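PDB 1H70: N(G),N(G)-dimethylarginine dimethylaminohydrolase from Pseudomonas aeruginosa, which hydrolyses N-omega-methylated arginines, the cellular inhibitors of nitric oxide synthase, to citrulline and methylamine or dimethylamine. Local coordinates for residues 65-70 / 84-89. The protein carries 1 engineered substitution. Sequence-based numbering, arbitrary orientation.
Sequences VEDPVL and ESRRGE. With CIR (citrulline), chain B.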
loop_
_atom_site.group_PDB
_atom_site.type_symbol
_atom_site.label_atom_id
_atom_site.label_comp_id
_atom_site.label_asym_id
_atom_site.label_seq_id
_atom_site.Cartn_x
_atom_site.Cartn_y
_atom_site.Cartn_z
ATOM N N VAL A 65 -1.080 -6.230 -4.544
ATOM C CA VAL A 65 -0.503 -5.584 -5.722
ATOM C C VAL A 65 0.251 -4.285 -5.429
ATOM O O VAL A 65 1.038 -3.820 -6.279
ATOM C CB VAL A 65 -1.572 -5.313 -6.812
ATOM C CG1 VAL A 65 -2.144 -6.637 -7.311
ATOM C CG2 VAL A 65 -2.675 -4.361 -6.291
ATOM N N GLU A 66 0.061 -3.714 -4.241
ATOM C CA GLU A 66 0.833 -2.530 -3.886
ATOM C C GLU A 66 2.339 -2.789 -3.953
ATOM O O GLU A 66 3.059 -1.907 -4.355
ATOM C CB GLU A 66 0.480 -2.071 -2.463
ATOM C CG GLU A 66 1.419 -1.022 -1.884
ATOM C CD GLU A 66 0.744 -0.139 -0.858
ATOM O OE1 GLU A 66 0.699 -0.537 0.326
ATOM O OE2 GLU A 66 0.271 0.947 -1.216
ATOM N N ASP A 67 2.820 -3.971 -3.578
ATOM C CA ASP A 67 4.282 -4.177 -3.512
ATOM C C ASP A 67 5.083 -4.243 -4.815
ATOM O O ASP A 67 6.165 -3.661 -4.908
ATOM C CB ASP A 67 4.581 -5.328 -2.554
ATOM C CG ASP A 67 4.046 -5.029 -1.183
ATOM O OD1 ASP A 67 4.329 -3.902 -0.675
ATOM O OD2 ASP A 67 3.345 -5.847 -0.588
ATOM N N PRO A 68 4.598 -4.940 -5.839
ATOM C CA PRO A 68 5.356 -5.064 -7.091
ATOM C C PRO A 68 5.517 -3.819 -7.968
ATOM O O PRO A 68 6.292 -3.887 -8.923
ATOM C CB PRO A 68 4.614 -6.167 -7.860
ATOM C CG PRO A 68 3.297 -6.353 -7.180
ATOM C CD PRO A 68 3.374 -5.760 -5.824
ATOM N N VAL A 69 4.848 -2.696 -7.706
ATOM C CA VAL A 69 4.961 -1.535 -8.562
ATOM C C VAL A 69 4.675 -0.256 -7.800
ATOM O O VAL A 69 3.927 -0.255 -6.825
ATOM C CB VAL A 69 3.885 -1.485 -9.697
ATOM C CG1 VAL A 69 4.350 -0.529 -10.811
ATOM C CG2 VAL A 69 3.515 -2.842 -10.277
ATOM N N LEU A 70 5.285 0.828 -8.262
ATOM C CA LEU A 70 4.972 2.159 -7.769
ATOM C C LEU A 70 4.457 2.957 -8.963
ATOM O O LEU A 70 5.204 3.209 -9.908
ATOM C CB LEU A 70 6.193 2.868 -7.187
ATOM C CG LEU A 70 5.890 4.277 -6.681
ATOM C CD1 LEU A 70 5.073 4.205 -5.385
ATOM C CD2 LEU A 70 7.213 5.087 -6.486
ATOM N N GLU A 84 11.497 -13.640 -1.211
ATOM C CA GLU A 84 11.780 -14.631 -2.263
ATOM C C GLU A 84 10.545 -15.118 -3.034
ATOM O O GLU A 84 10.529 -15.143 -4.265
ATOM C CB GLU A 84 12.449 -15.869 -1.618
ATOM N N SER A 85 9.513 -15.528 -2.304
ATOM C CA SER A 85 8.269 -16.025 -2.904
ATOM C C SER A 85 7.433 -14.979 -3.649
ATOM O O SER A 85 6.492 -15.329 -4.361
ATOM C CB SER A 85 7.388 -16.643 -1.827
ATOM O OG SER A 85 6.958 -15.653 -0.889
ATOM N N ARG A 86 7.756 -13.694 -3.507
ATOM C CA ARG A 86 6.988 -12.650 -4.157
ATOM C C ARG A 86 7.730 -11.914 -5.272
ATOM O O ARG A 86 7.112 -11.103 -5.954
ATOM C CB ARG A 86 6.544 -11.621 -3.091
ATOM C CG ARG A 86 5.717 -12.231 -1.953
ATOM C CD ARG A 86 4.912 -11.144 -1.219
ATOM N NE ARG A 86 4.045 -10.432 -2.183
ATOM C CZ ARG A 86 3.480 -9.274 -1.951
ATOM N NH1 ARG A 86 3.610 -8.696 -0.765
ATOM N NH2 ARG A 86 2.774 -8.683 -2.904
ATOM N N ARG A 87 9.023 -12.194 -5.486
ATOM C CA ARG A 87 9.762 -11.494 -6.537
ATOM C C ARG A 87 9.134 -11.632 -7.920
ATOM O O ARG A 87 9.044 -10.657 -8.652
ATOM C CB ARG A 87 11.245 -11.888 -6.593
ATOM C CG ARG A 87 12.079 -10.890 -7.399
ATOM C CD ARG A 87 13.539 -10.992 -7.101
ATOM N NE ARG A 87 13.849 -10.576 -5.743
ATOM C CZ ARG A 87 14.855 -11.066 -5.025
ATOM N NH1 ARG A 87 15.672 -11.993 -5.538
ATOM N NH2 ARG A 87 15.052 -10.643 -3.787
ATOM N N GLY A 88 8.647 -12.818 -8.253
ATOM C CA GLY A 88 8.032 -13.102 -9.532
ATOM C C GLY A 88 6.697 -12.407 -9.791
ATOM O O GLY A 88 6.174 -12.462 -10.906
ATOM N N GLU A 89 6.117 -11.759 -8.778
ATOM C CA GLU A 89 4.878 -11.029 -8.956
ATOM C C GLU A 89 5.021 -9.840 -9.898
ATOM O O GLU A 89 4.016 -9.361 -10.458
ATOM C CB GLU A 89 4.323 -10.511 -7.617
ATOM C CG GLU A 89 3.903 -11.672 -6.733
ATOM C CD GLU A 89 3.296 -11.241 -5.420
ATOM O OE1 GLU A 89 2.789 -10.088 -5.351
ATOM O OE2 GLU A 89 3.342 -12.064 -4.456
HETATM C C CIR B . 3.808 -10.332 2.794
HETATM O O CIR B . 4.537 -9.870 1.863
HETATM O OXT CIR B . 4.359 -10.793 3.876
HETATM C CA CIR B . 2.309 -10.281 2.672
HETATM N N CIR B . 1.707 -11.398 3.425
HETATM C C3 CIR B . 1.787 -8.920 3.198
HETATM C C4 CIR B . 2.240 -7.794 2.250
HETATM C C5 CIR B . 1.756 -6.460 2.791
HETATM N N6 CIR B . 2.109 -5.363 1.878
HETATM C C7 CIR B . 1.686 -4.115 1.993
HETATM O O7 CIR B . 0.926 -3.741 2.900
HETATM N N8 CIR B . 2.090 -3.219 1.072
#
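In the substrate pocket, occupied here by the product citrulline, D67 and R86 join in a salt bridge and each holds one end of the ligand. NH1 of R86 gives a hydrogen bond to OD2 of D67 (2.9 Å), on the anti side but tilted out of both planes, the flat groups being 69° apart. The same nitrogen donates to the citrulline carboxylate oxygen O (3.0 Å), which lies at the guanidinium edge; a cationic arginine suits this place because it can serve two anionic groups at once. D67 offers two acceptors to the ureido end: OD2 takes N6 (2.8 Å) and OD1 takes N8 (2.9 Å), while OE1 of E66 accepts a second, longer bond from N8. E89, of the same turn as R86, takes NE on OE2 from above its carboxylate plane and NH2 on OE1 on the syn side (2.8 Å); both acceptors lie in the guanidinium plane, and this second-shell acid fixes the group's rotation. A bend at chi3 (57°) turns the arginine tip from the 86-89 type I turn toward D67. The acids D67 and E89 would probably stabilise the positive charge of R86. The P68 ring comes up obliquely beside this ion pair, its CG 4.2 Å from OE1 of E89, a loose contact. NH2 of R86 also bonds to the F64 carbonyl, and OD1 of D67 to the G117 amide. The 65-70 segment leads into strand 69-71, paired with 76-78, while the 84-89 loop leads to helix 89-100, whose T90 touches P68 and whose I93 touches V65 and V69.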